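Local coordinates for protein single domain haemoglobin (Campylobacter jejuni, PDB 2WY4) that binds heme and, as a single-domain bacterial globin, probably binds oxygen and may act as a nitric oxide dioxygenase, at residues I6-D11 with E113-A118; D22-F27 with A55-I60; K65-L70 with G124-F129; S75-V80 with K128-I133. One frame throughout, in Å; residues are numbered along the deposited sequence.

Contact 1 (I6-D11 with E113-A118)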
# COMPACT_ATOMS: atom_id res chain seq x y z
N ILE A 6 10.67 10.20 9.09
CA ILE A 6 9.49 9.83 9.87
C ILE A 6 8.48 10.96 9.83
O ILE A 6 7.29 10.73 9.61
CB ILE A 6 9.88 9.50 11.33
CG1 ILE A 6 10.66 8.19 11.39
CG2 ILE A 6 8.65 9.41 12.23
CD1 ILE A 6 11.37 7.95 12.71
N GLN A 7 8.94 12.18 10.05
CA GLN A 7 8.04 13.31 10.07
C GLN A 7 7.38 13.54 8.72
O GLN A 7 6.20 13.89 8.66
CB GLN A 7 8.72 14.57 10.58
CG GLN A 7 7.75 15.74 10.72
CD GLN A 7 6.78 15.50 11.84
OE1 GLN A 7 7.19 15.34 12.99
NE2 GLN A 7 5.50 15.47 11.52
N ILE A 8 8.11 13.35 7.63
CA ILE A 8 7.53 13.48 6.31
C ILE A 8 6.38 12.48 6.16
O ILE A 8 5.31 12.84 5.67
CB ILE A 8 8.58 13.24 5.23
CG1 ILE A 8 9.42 14.49 5.07
CG2 ILE A 8 7.92 12.95 3.88
CD1 ILE A 8 10.69 14.31 4.16
N ILE A 9 6.59 11.23 6.56
CA ILE A 9 5.51 10.26 6.46
C ILE A 9 4.32 10.70 7.31
O ILE A 9 3.19 10.65 6.83
CB ILE A 9 6.02 8.84 6.81
CG1 ILE A 9 7.05 8.36 5.78
CG2 ILE A 9 4.84 7.84 6.92
CD1 ILE A 9 6.62 8.40 4.36
N LYS A 10 4.54 11.15 8.54
CA LYS A 10 3.43 11.66 9.36
C LYS A 10 2.73 12.84 8.70
O LYS A 10 1.50 12.94 8.76
CB LYS A 10 3.91 12.07 10.76
CG LYS A 10 4.52 10.96 11.57
CD LYS A 10 3.59 9.78 11.71
CE LYS A 10 4.11 8.81 12.76
NZ LYS A 10 3.30 7.58 12.81
N ASP A 11 3.48 13.72 8.06
CA ASP A 11 2.93 14.90 7.41
C ASP A 11 1.99 14.49 6.29
O ASP A 11 1.11 15.23 5.90
CB ASP A 11 4.05 15.76 6.78
CG ASP A 11 4.91 16.49 7.79
OD1 ASP A 11 4.58 16.61 8.98
OD2 ASP A 11 5.98 17.00 7.42
N GLU A 113 11.76 15.56 -3.74
CA GLU A 113 12.52 14.35 -3.76
C GLU A 113 12.61 13.75 -2.39
O GLU A 113 12.60 12.54 -2.27
CB GLU A 113 13.91 14.60 -4.38
CG GLU A 113 13.81 14.86 -5.86
CD GLU A 113 13.26 13.68 -6.67
OE1 GLU A 113 13.54 12.51 -6.32
OE2 GLU A 113 12.57 13.96 -7.68
N ALA A 114 12.71 14.59 -1.35
CA ALA A 114 12.79 14.06 -0.01
C ALA A 114 11.54 13.26 0.32
O ALA A 114 11.62 12.22 0.96
CB ALA A 114 12.98 15.19 1.02
N THR A 115 10.39 13.75 -0.13
CA THR A 115 9.12 13.04 0.15
C THR A 115 9.06 11.73 -0.63
O THR A 115 8.69 10.69 -0.10
CB THR A 115 7.93 13.93 -0.15
OG1 THR A 115 7.98 15.06 0.73
CG2 THR A 115 6.63 13.23 0.21
N LEU A 116 9.44 11.79 -1.90
CA LEU A 116 9.48 10.57 -2.68
C LEU A 116 10.41 9.52 -2.05
O LEU A 116 10.07 8.34 -1.95
CB LEU A 116 9.96 10.87 -4.10
CG LEU A 116 8.98 11.26 -5.16
CD1 LEU A 116 9.67 11.37 -6.50
CD2 LEU A 116 7.84 10.23 -5.24
N LYS A 117 11.61 9.95 -1.66
CA LYS A 117 12.58 9.07 -1.00
C LYS A 117 11.99 8.47 0.28
O LYS A 117 12.12 7.27 0.59
CB LYS A 117 13.87 9.85 -0.70
CG LYS A 117 15.05 9.01 -0.31
CD LYS A 117 15.38 7.97 -1.38
CE LYS A 117 16.88 7.78 -1.60
NZ LYS A 117 17.36 8.74 -2.61
N ALA A 118 11.29 9.32 1.03
CA ALA A 118 10.75 8.86 2.28
C ALA A 118 9.71 7.76 2.02
O ALA A 118 9.67 6.78 2.75
CB ALA A 118 10.17 10.04 3.07

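Contact 2 (D22-F27 with A55-I60). With HEM (protoporphyrin IX containing Fe), chain B.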
# COMPACT_ATOMS: atom_id res chain seq x y z
N ASP A 22 -8.30 9.08 -3.96
CA ASP A 22 -7.87 9.52 -5.27
C ASP A 22 -6.49 8.92 -5.61
O ASP A 22 -6.23 8.50 -6.74
CB ASP A 22 -7.90 11.04 -5.26
CG ASP A 22 -9.24 11.55 -4.86
OD1 ASP A 22 -10.20 11.08 -5.45
OD2 ASP A 22 -9.37 12.36 -3.95
N LEU A 23 -5.61 8.87 -4.61
CA LEU A 23 -4.30 8.25 -4.80
C LEU A 23 -4.47 6.78 -5.17
O LEU A 23 -3.81 6.28 -6.07
CB LEU A 23 -3.49 8.35 -3.53
CG LEU A 23 -2.12 7.72 -3.55
CD1 LEU A 23 -1.25 8.36 -4.62
CD2 LEU A 23 -1.46 7.89 -2.20
N THR A 24 -5.34 6.06 -4.45
CA THR A 24 -5.44 4.65 -4.74
C THR A 24 -6.21 4.39 -6.03
O THR A 24 -5.96 3.40 -6.70
CB THR A 24 -5.97 3.84 -3.58
OG1 THR A 24 -7.26 4.34 -3.21
CG2 THR A 24 -5.06 4.02 -2.38
N ASN A 25 -7.14 5.25 -6.39
CA ASN A 25 -7.75 5.12 -7.71
C ASN A 25 -6.65 5.17 -8.77
O ASN A 25 -6.66 4.38 -9.69
CB ASN A 25 -8.75 6.23 -7.97
CG ASN A 25 -10.07 5.96 -7.38
OD1 ASN A 25 -10.42 4.83 -7.08
ND2 ASN A 25 -10.83 7.03 -7.22
N GLU A 26 -5.72 6.10 -8.63
CA GLU A 26 -4.60 6.23 -9.58
C GLU A 26 -3.68 5.00 -9.53
O GLU A 26 -3.30 4.48 -10.57
CB GLU A 26 -3.85 7.55 -9.33
CG GLU A 26 -2.64 7.77 -10.26
CD GLU A 26 -3.02 8.19 -11.65
OE1 GLU A 26 -4.19 8.46 -11.91
OE2 GLU A 26 -2.09 8.29 -12.49
N PHE A 27 -3.40 4.51 -8.34
CA PHE A 27 -2.62 3.29 -8.18
C PHE A 27 -3.26 2.12 -8.94
O PHE A 27 -2.56 1.44 -9.70
CB PHE A 27 -2.50 2.93 -6.70
CG PHE A 27 -2.06 1.53 -6.42
CD1 PHE A 27 -0.72 1.18 -6.43
CD2 PHE A 27 -2.98 0.56 -6.10
CE1 PHE A 27 -0.36 -0.06 -6.15
CE2 PHE A 27 -2.62 -0.69 -5.80
CZ PHE A 27 -1.28 -1.03 -5.87
N ALA A 55 -10.26 0.96 1.06
CA ALA A 55 -9.62 0.03 1.95
C ALA A 55 -8.09 0.16 1.87
O ALA A 55 -7.39 0.12 2.88
CB ALA A 55 -10.02 -1.39 1.63
N LEU A 56 -7.55 0.27 0.64
CA LEU A 56 -6.12 0.41 0.48
C LEU A 56 -5.64 1.70 1.07
O LEU A 56 -4.59 1.72 1.73
CB LEU A 56 -5.74 0.31 -1.00
CG LEU A 56 -4.24 0.42 -1.26
CD1 LEU A 56 -3.44 -0.64 -0.49
CD2 LEU A 56 -4.01 0.36 -2.78
N ALA A 57 -6.37 2.77 0.81
CA ALA A 57 -5.99 4.06 1.36
C ALA A 57 -5.92 3.99 2.89
O ALA A 57 -5.01 4.53 3.50
CB ALA A 57 -6.92 5.16 0.92
N MET A 58 -6.90 3.34 3.49
CA MET A 58 -6.93 3.20 4.92
C MET A 58 -5.81 2.35 5.47
O MET A 58 -5.29 2.62 6.54
CB MET A 58 -8.31 2.66 5.33
CG MET A 58 -9.47 3.72 5.26
SD MET A 58 -9.29 4.91 6.60
CE MET A 58 -10.21 4.03 7.90
N ALA A 59 -5.41 1.34 4.71
CA ALA A 59 -4.26 0.54 5.11
C ALA A 59 -2.95 1.34 5.01
O ALA A 59 -2.05 1.13 5.83
CB ALA A 59 -4.18 -0.67 4.25
N ILE A 60 -2.83 2.17 3.97
CA ILE A 60 -1.65 3.01 3.85
C ILE A 60 -1.63 3.99 5.02
O ILE A 60 -0.58 4.22 5.61
CB ILE A 60 -1.58 3.70 2.46
CG1 ILE A 60 -1.43 2.63 1.37
CG2 ILE A 60 -0.39 4.65 2.40
CD1 ILE A 60 -1.60 3.13 -0.03
CHA HEM B . -6.84 -6.69 -0.66
CHB HEM B . -3.73 -3.72 1.50
CHC HEM B . -0.21 -5.40 -1.34
CHD HEM B . -3.49 -7.89 -3.92
C1A HEM B . -6.31 -5.82 0.22
C2A HEM B . -6.99 -5.15 1.28
C3A HEM B . -6.14 -4.30 1.89
C4A HEM B . -4.88 -4.43 1.18
CMA HEM B . -6.44 -3.40 3.09
CAA HEM B . -8.47 -5.40 1.66
CBA HEM B . -8.69 -6.83 2.16
CGA HEM B . -8.64 -7.07 3.63
O1A HEM B . -8.71 -6.09 4.43
O2A HEM B . -8.59 -8.29 4.02
C1B HEM B . -2.52 -3.90 0.89
C2B HEM B . -1.32 -3.23 1.26
C3B HEM B . -0.34 -3.70 0.47
C4B HEM B . -0.89 -4.67 -0.41
CMB HEM B . -1.21 -2.12 2.30
CAB HEM B . 1.14 -3.30 0.40
CBB HEM B . 1.87 -3.13 1.48
C1C HEM B . -0.75 -6.26 -2.26
C2C HEM B . -0.09 -7.02 -3.27
C3C HEM B . -1.00 -7.67 -3.96
C4C HEM B . -2.31 -7.33 -3.45
CMC HEM B . 1.44 -7.10 -3.43
CAC HEM B . -0.74 -8.60 -5.13
CBC HEM B . -1.27 -8.31 -6.32
C1D HEM B . -4.68 -7.78 -3.24
C2D HEM B . -5.87 -8.39 -3.70
C3D HEM B . -6.94 -8.06 -2.72
C4D HEM B . -6.26 -7.27 -1.73
CMD HEM B . -6.02 -9.24 -4.94
CAD HEM B . -8.41 -8.43 -2.75
CBD HEM B . -9.21 -7.20 -3.16
CGD HEM B . -10.63 -7.48 -3.53
O1D HEM B . -11.06 -6.96 -4.56
O2D HEM B . -11.30 -8.22 -2.76
NA HEM B . -5.01 -5.37 0.15
NB HEM B . -2.24 -4.78 -0.12
NC HEM B . -2.11 -6.47 -2.39
ND HEM B . -4.93 -7.10 -2.07
FE HEM B . -3.58 -5.94 -1.09

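Contact 3 (K65-L70 with G124-F129)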
# COMPACT_ATOMS: atom_id res chain seq x y z
N LYS A 65 0.70 6.00 10.00
CA LYS A 65 0.52 6.29 11.42
C LYS A 65 1.47 5.50 12.31
O LYS A 65 1.91 6.01 13.34
CB LYS A 65 -0.90 5.95 11.88
CG LYS A 65 -2.01 6.89 11.40
CD LYS A 65 -3.42 6.30 11.66
CE LYS A 65 -3.62 5.83 13.08
NZ LYS A 65 -3.73 6.89 14.12
N ASN A 66 1.79 4.29 11.89
CA ASN A 66 2.62 3.41 12.69
C ASN A 66 4.01 3.20 12.12
O ASN A 66 4.70 2.23 12.45
CB ASN A 66 1.91 2.06 12.88
CG ASN A 66 0.62 2.19 13.66
OD1 ASN A 66 -0.49 2.08 13.10
ND2 ASN A 66 0.77 2.46 14.96
N ILE A 67 4.44 4.14 11.29
CA ILE A 67 5.70 3.90 10.57
C ILE A 67 6.95 3.71 11.47
O ILE A 67 7.87 2.99 11.10
CB ILE A 67 5.95 4.99 9.54
CG1 ILE A 67 7.05 4.54 8.55
CG2 ILE A 67 6.32 6.28 10.24
CD1 ILE A 67 6.71 3.27 7.81
N GLU A 68 6.95 4.29 12.67
CA GLU A 68 8.06 4.12 13.62
C GLU A 68 8.04 2.75 14.29
O GLU A 68 9.04 2.31 14.83
CB GLU A 68 7.99 5.19 14.70
CG GLU A 68 8.29 6.58 14.19
CD GLU A 68 8.11 7.63 15.27
OE1 GLU A 68 6.98 8.13 15.44
OE2 GLU A 68 9.10 7.95 15.98
N ASN A 69 6.88 2.09 14.30
CA ASN A 69 6.77 0.78 14.92
C ASN A 69 5.61 0.01 14.30
O ASN A 69 4.47 0.09 14.78
CB ASN A 69 6.56 0.93 16.43
CG ASN A 69 6.52 -0.39 17.16
OD1 ASN A 69 6.22 -0.44 18.38
ND2 ASN A 69 6.80 -1.48 16.44
N LEU A 70 5.92 -0.72 13.23
CA LEU A 70 4.88 -1.42 12.48
C LEU A 70 4.21 -2.53 13.28
O LEU A 70 3.13 -2.98 12.90
CB LEU A 70 5.42 -1.93 11.14
CG LEU A 70 5.88 -0.85 10.15
CD1 LEU A 70 6.46 -1.52 8.90
CD2 LEU A 70 4.76 0.10 9.78
N GLY A 124 9.27 0.02 1.41
CA GLY A 124 10.05 -1.17 1.59
C GLY A 124 9.80 -1.79 2.95
O GLY A 124 9.70 -3.01 3.06
N LYS A 125 9.72 -0.96 3.98
CA LYS A 125 9.51 -1.46 5.32
C LYS A 125 8.11 -2.06 5.52
O LYS A 125 7.95 -3.10 6.15
CB LYS A 125 9.74 -0.35 6.33
CG LYS A 125 11.19 0.09 6.41
CD LYS A 125 11.33 1.32 7.27
CE LYS A 125 12.78 1.79 7.37
NZ LYS A 125 12.95 2.77 8.47
N ILE A 126 7.10 -1.41 4.96
CA ILE A 126 5.71 -1.83 5.08
C ILE A 126 5.54 -3.15 4.34
O ILE A 126 4.98 -4.11 4.86
CB ILE A 126 4.83 -0.74 4.48
CG1 ILE A 126 4.87 0.51 5.31
CG2 ILE A 126 3.39 -1.22 4.40
CD1 ILE A 126 4.33 1.72 4.59
N ALA A 127 6.11 -3.22 3.15
CA ALA A 127 6.04 -4.43 2.38
C ALA A 127 6.66 -5.59 3.12
O ALA A 127 6.12 -6.68 3.11
CB ALA A 127 6.69 -4.26 1.03
N LYS A 128 7.83 -5.37 3.72
CA LYS A 128 8.49 -6.43 4.46
C LYS A 128 7.61 -6.95 5.60
O LYS A 128 7.56 -8.15 5.86
CB LYS A 128 9.83 -5.94 5.00
CG LYS A 128 10.50 -6.94 5.95
CD LYS A 128 11.85 -6.41 6.40
CE LYS A 128 12.75 -7.50 6.93
NZ LYS A 128 12.10 -8.36 7.93
N PHE A 129 6.95 -6.03 6.30
CA PHE A 129 6.05 -6.43 7.38
C PHE A 129 4.92 -7.35 6.89
O PHE A 129 4.65 -8.39 7.52
CB PHE A 129 5.50 -5.19 8.06
CG PHE A 129 4.81 -5.45 9.37
CD1 PHE A 129 5.52 -5.76 10.49
CD2 PHE A 129 3.43 -5.38 9.45
CE1 PHE A 129 4.88 -5.98 11.70
CE2 PHE A 129 2.78 -5.64 10.64
CZ PHE A 129 3.50 -5.94 11.76

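Contact 4 (S75-V80 with K128-I133). With HEM (protoporphyrin IX containing Fe), chain B.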
# COMPACT_ATOMS: atom_id res chain seq x y z
N SER A 75 -2.33 -6.53 14.51
CA SER A 75 -3.67 -7.12 14.49
C SER A 75 -4.44 -6.73 13.22
O SER A 75 -5.31 -7.46 12.78
CB SER A 75 -4.51 -6.78 15.73
OG SER A 75 -4.78 -5.40 15.79
N PHE A 76 -4.07 -5.62 12.59
CA PHE A 76 -4.70 -5.19 11.35
C PHE A 76 -4.15 -6.02 10.18
O PHE A 76 -4.86 -6.62 9.39
CB PHE A 76 -4.46 -3.69 11.07
CG PHE A 76 -4.96 -3.24 9.73
CD1 PHE A 76 -6.29 -3.10 9.51
CD2 PHE A 76 -4.08 -2.98 8.69
CE1 PHE A 76 -6.76 -2.73 8.29
CE2 PHE A 76 -4.56 -2.58 7.47
CZ PHE A 76 -5.90 -2.47 7.26
N VAL A 77 -2.83 -6.05 10.09
CA VAL A 77 -2.20 -6.71 8.97
C VAL A 77 -2.47 -8.21 8.94
O VAL A 77 -2.65 -8.79 7.87
CB VAL A 77 -0.69 -6.42 8.94
CG1 VAL A 77 0.04 -7.28 7.90
CG2 VAL A 77 -0.46 -4.96 8.66
N ASP A 78 -2.55 -8.80 10.13
CA ASP A 78 -2.90 -10.22 10.27
C ASP A 78 -4.12 -10.59 9.50
O ASP A 78 -4.25 -11.72 8.99
CB ASP A 78 -3.29 -10.54 11.73
CG ASP A 78 -2.13 -10.89 12.54
OD1 ASP A 78 -1.03 -11.03 11.94
OD2 ASP A 78 -2.20 -11.07 13.76
N LYS A 79 -5.08 -9.67 9.50
CA LYS A 79 -6.34 -9.92 8.83
C LYS A 79 -6.25 -9.71 7.34
O LYS A 79 -6.83 -10.49 6.57
CB LYS A 79 -7.44 -9.04 9.39
CG LYS A 79 -7.58 -9.10 10.89
CD LYS A 79 -7.53 -10.53 11.40
CE LYS A 79 -7.64 -10.58 12.91
NZ LYS A 79 -6.44 -10.00 13.63
N VAL A 80 -5.52 -8.68 6.92
CA VAL A 80 -5.34 -8.45 5.50
C VAL A 80 -4.58 -9.64 4.89
O VAL A 80 -4.90 -10.10 3.81
CB VAL A 80 -4.55 -7.18 5.20
CG1 VAL A 80 -4.35 -7.05 3.71
CG2 VAL A 80 -5.28 -5.94 5.76
N LYS A 128 7.83 -5.37 3.72
CA LYS A 128 8.49 -6.43 4.46
C LYS A 128 7.61 -6.95 5.60
O LYS A 128 7.56 -8.15 5.86
CB LYS A 128 9.83 -5.94 5.00
CG LYS A 128 10.50 -6.94 5.95
CD LYS A 128 11.85 -6.41 6.40
CE LYS A 128 12.75 -7.50 6.93
NZ LYS A 128 12.10 -8.36 7.93
N PHE A 129 6.95 -6.03 6.30
CA PHE A 129 6.05 -6.43 7.38
C PHE A 129 4.92 -7.35 6.89
O PHE A 129 4.65 -8.39 7.52
CB PHE A 129 5.50 -5.19 8.06
CG PHE A 129 4.81 -5.45 9.37
CD1 PHE A 129 5.52 -5.76 10.49
CD2 PHE A 129 3.43 -5.38 9.45
CE1 PHE A 129 4.88 -5.98 11.70
CE2 PHE A 129 2.78 -5.64 10.64
CZ PHE A 129 3.50 -5.94 11.76
N TYR A 130 4.30 -7.00 5.78
CA TYR A 130 3.24 -7.83 5.20
C TYR A 130 3.81 -9.16 4.70
O TYR A 130 3.27 -10.25 5.00
CB TYR A 130 2.57 -7.13 4.03
CG TYR A 130 1.45 -6.18 4.38
CD1 TYR A 130 1.71 -4.96 4.95
CD2 TYR A 130 0.12 -6.53 4.12
CE1 TYR A 130 0.69 -4.09 5.27
CE2 TYR A 130 -0.90 -5.68 4.45
CZ TYR A 130 -0.63 -4.46 5.02
OH TYR A 130 -1.71 -3.66 5.34
N ILE A 131 4.92 -9.09 3.96
CA ILE A 131 5.54 -10.30 3.40
C ILE A 131 5.87 -11.32 4.48
O ILE A 131 5.62 -12.52 4.32
CB ILE A 131 6.83 -9.93 2.62
CG1 ILE A 131 6.49 -9.20 1.31
CG2 ILE A 131 7.66 -11.17 2.28
CD1 ILE A 131 7.68 -8.45 0.69
N ASP A 132 6.44 -10.85 5.58
CA ASP A 132 6.87 -11.77 6.64
C ASP A 132 5.70 -12.47 7.30
O ASP A 132 5.76 -13.68 7.61
CB ASP A 132 7.74 -11.08 7.70
CG ASP A 132 9.14 -10.69 7.18
OD1 ASP A 132 9.56 -11.12 6.08
OD2 ASP A 132 9.88 -9.90 7.80
N ILE A 133 4.61 -11.74 7.52
CA ILE A 133 3.41 -12.33 8.11
C ILE A 133 2.79 -13.35 7.14
O ILE A 133 2.41 -14.47 7.55
CB ILE A 133 2.39 -11.22 8.50
CG1 ILE A 133 2.85 -10.52 9.77
CG2 ILE A 133 0.98 -11.75 8.69
CD1 ILE A 133 2.05 -9.32 10.17
CHA HEM B . -6.84 -6.69 -0.66
CHB HEM B . -3.73 -3.72 1.50
CHC HEM B . -0.21 -5.40 -1.34
CHD HEM B . -3.49 -7.89 -3.92
C1A HEM B . -6.31 -5.82 0.22
C2A HEM B . -6.99 -5.15 1.28
C3A HEM B . -6.14 -4.30 1.89
C4A HEM B . -4.88 -4.43 1.18
CMA HEM B . -6.44 -3.40 3.09
CAA HEM B . -8.47 -5.40 1.66
CBA HEM B . -8.69 -6.83 2.16
CGA HEM B . -8.64 -7.07 3.63
O1A HEM B . -8.71 -6.09 4.43
O2A HEM B . -8.59 -8.29 4.02
C1B HEM B . -2.52 -3.90 0.89
C2B HEM B . -1.32 -3.23 1.26
C3B HEM B . -0.34 -3.70 0.47
C4B HEM B . -0.89 -4.67 -0.41
CMB HEM B . -1.21 -2.12 2.30
CAB HEM B . 1.14 -3.30 0.40
CBB HEM B . 1.87 -3.13 1.48
C1C HEM B . -0.75 -6.26 -2.26
C2C HEM B . -0.09 -7.02 -3.27
C3C HEM B . -1.00 -7.67 -3.96
C4C HEM B . -2.31 -7.33 -3.45
CMC HEM B . 1.44 -7.10 -3.43
CAC HEM B . -0.74 -8.60 -5.13
CBC HEM B . -1.27 -8.31 -6.32
C1D HEM B . -4.68 -7.78 -3.24
C2D HEM B . -5.87 -8.39 -3.70
C3D HEM B . -6.94 -8.06 -2.72
C4D HEM B . -6.26 -7.27 -1.73
CMD HEM B . -6.02 -9.24 -4.94
CAD HEM B . -8.41 -8.43 -2.75
CBD HEM B . -9.21 -7.20 -3.16
CGD HEM B . -10.63 -7.48 -3.53
O1D HEM B . -11.06 -6.96 -4.56
O2D HEM B . -11.30 -8.22 -2.76
NA HEM B . -5.01 -5.37 0.15
NB HEM B . -2.24 -4.78 -0.12
NC HEM B . -2.11 -6.47 -2.39
ND HEM B . -4.93 -7.10 -2.07
FE HEM B . -3.58 -5.94 -1.09

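Contact 1 (I6-D11 with E113-A118)
Ile-8 and Ala-118 meet where the first and last helices of the globin fold, 4-34 and 113-139, cross almost at a right angle (signed crossing angle -93°), their short axes 9.3 Å apart. Ile-8 has the most surface buried, and its two branches divide the work. With CG1 beside the backbone N (chi1 -79°), CG2 is left anti to that N and rests 3.8 Å from CB of Ala-118; it also lies against both branches of Thr-115, the two side chains meeting at a slant. The longer CG1 branch runs to the exposed side, where its CD1 stops 4.0 Å from CB of Ala-114.

The single methyl of Ala-118 is touched by two residues, CG2 of Ile-8 and CD1 of Ile-9, consistent with a small residue at the crossing. No hydrogen bond joins the segments. Thr-115 looks instead to its own helix start, its N bonded to OD1 of Asp-112. Ile-9, buried like Ala-118, also touches Trp-119, Ala-122 and the loop residue Ile-67. Its CD1 packs on the last residue of 113-118, 3.8 Å from the carbonyl O of Ala-118 and 4.1 Å from its CB.

Contact 2 (D22-F27 with A55-I60)
The short axes of 22-27 and 55-60 pass 9.0 Å apart at a signed angle of 114°, and the backbones come nearest where CA of Thr-24 lies 6.2 Å from CA of Ala-57. Thr-24 occupies this crossing and splits its side chain by polarity. Its methyl CG2 points into the 55-60 helix, 3.7 Å from N of Ala-57 and 3.8 Å from CD2 of Leu-56. Chi1 of 58° sets OG1 between the backbone N and the carbonyl carbon, and there it is hydrogen-bonded to the carbonyl O of Pro-53, two residues before the segment in the same helix. The buried hydroxyl is thus satisfied by the very helix its methyl touches. Both segments belong to the globin fold, in which helix 51-65 lies over the distal side of the heme and helix 4-34 packs against it and brings Tyr-28 to the cyanide pocket. Leu-56 connects helix 4-34 with the heme through its two methyls. CD2 presses obliquely on the Phe-27 ring, 3.5 Å from CD2 of Phe-27, the two side chains crossing at about a right angle, while CD1 lies 3.7 Å from C1B of the heme; Leu-56 also touches the bound cyanide and Tyr-28. Phe-27 also touches Val-97 and Cys-100 of helix 94-109. Further along 55-60, CB of Ala-59 lies 3.7 Å from the heme methyl CMA, and CD1 of Ile-60 approaches CG2 of Thr-24 more distantly, at 4.3 Å.

Contact 3 (K65-L70 with G124-F129)
Leu-70, in the loop that joins helices 51-65 and 74-86 of the globin fold, packs on Phe-129 of the last long helix, 113-139. Here the contact is tight. CB of Leu-70 sits over one face of the Phe-129 ring in a CH-pi contact, 4.0 Å from the ring centroid and 16° off the normal, and displaced toward the rim. The backbone carbonyl of Leu-70 lies over the ring as well, its O 3.2 Å from CZ of Phe-129. The branch beyond CB turns to the helix: CD1 reaches 3.5 Å from the carbonyl O of Lys-125 and 3.9 Å from CB of Phe-129. Phe-129, with CG opposite its backbone N (chi1 -167°), also touches Met-73 and Arg-74.

The solvent side is looser: beyond its backbone carbonyl, the exposed Lys-125 gives Leu-70 only a light side-chain touch, its CB 4.3 Å from CD1 of Leu-70. On the inner side the contact is sparse. Ile-67, inside a type I beta turn from Asn-66 to Asn-69, crosses buried Ile-126 at about a right angle, its CD1 4.2 Å from CG1 of Ile-126, which in turn touches the heme. No hydrogen bond crosses the contact; the turn is closed within the loop, by N of Asn-69 bonding to O of Asn-66 at 2.9 Å.

Contact 4 (S75-V80 with K128-I133)
Val-77 and Tyr-130 form the centre of an apolar contact between helices 74-86 and 113-139, whose short axes pass 9.8 Å apart at a signed angle of -59°. The first kind of interaction is over a ring face. CG1 of Val-77 stands over the middle of the Tyr-130 ring in a CH-pi contact, 3.8 Å from the centroid and 7° off the normal, while the heme vinyl carbon CBB lies over the opposite face, nearer the rim. The second kind is at ring edges: CG1 of Val-80 meets Tyr-130 in the ring plane, 3.8 Å from CE2 of Tyr-130, and CG2 of Val-77 comes to the edge of Phe-129. Aliphatic packing makes the third, with CD1 of Ile-133 reaching 3.7 Å from CG1 of Val-77 at a slant.

Polar groups act within each helix. In one of two conformers, NZ of Lys-79 hydrogen-bonds back to the carbonyl O of Ser-75; likewise in one of two, NZ of Lys-128 forms a salt bridge with OD2 of Asp-132 at 2.7 Å.

In this globin the helix 74-86 also carries His-84, the axial ligand of the heme iron, and Thr-83, which hydrogen-bonds the heme. Val-80 reaches the porphyrin directly, its CG1 3.7 Å from heme C4A, and the Tyr-130 OH lies 3.4 Å from the heme methyl CMB. Tyr-130 is thereby wedged between the heme and Val-77, an apolar contact with the helix bearing the iron ligand that probably helps hold the ring beside the porphyrin.

From the N terminus, helix 4-34 enters contact 1 first, but that loop closes only at the start of helix 113-139. Within it lies the short loop of contact 2, which brings helix 51-65 back onto helix 4-34. The chain then passes through loop 65-70 and helix 74-86, the opening ends of contacts 3 and 4. Both close on helix 113-139 beyond the closing end of contact 1, and so cross it; they share Lys-128 and Phe-129 there. Contacts 1 and 3 touch through Ile-6 and Glu-68, and contacts 2 and 4 through Ala-59, against Phe-76 and Tyr-130. Contacts 2 and 4 both reach the heme, linking helices 51-65, 74-86 and 113-139 around it.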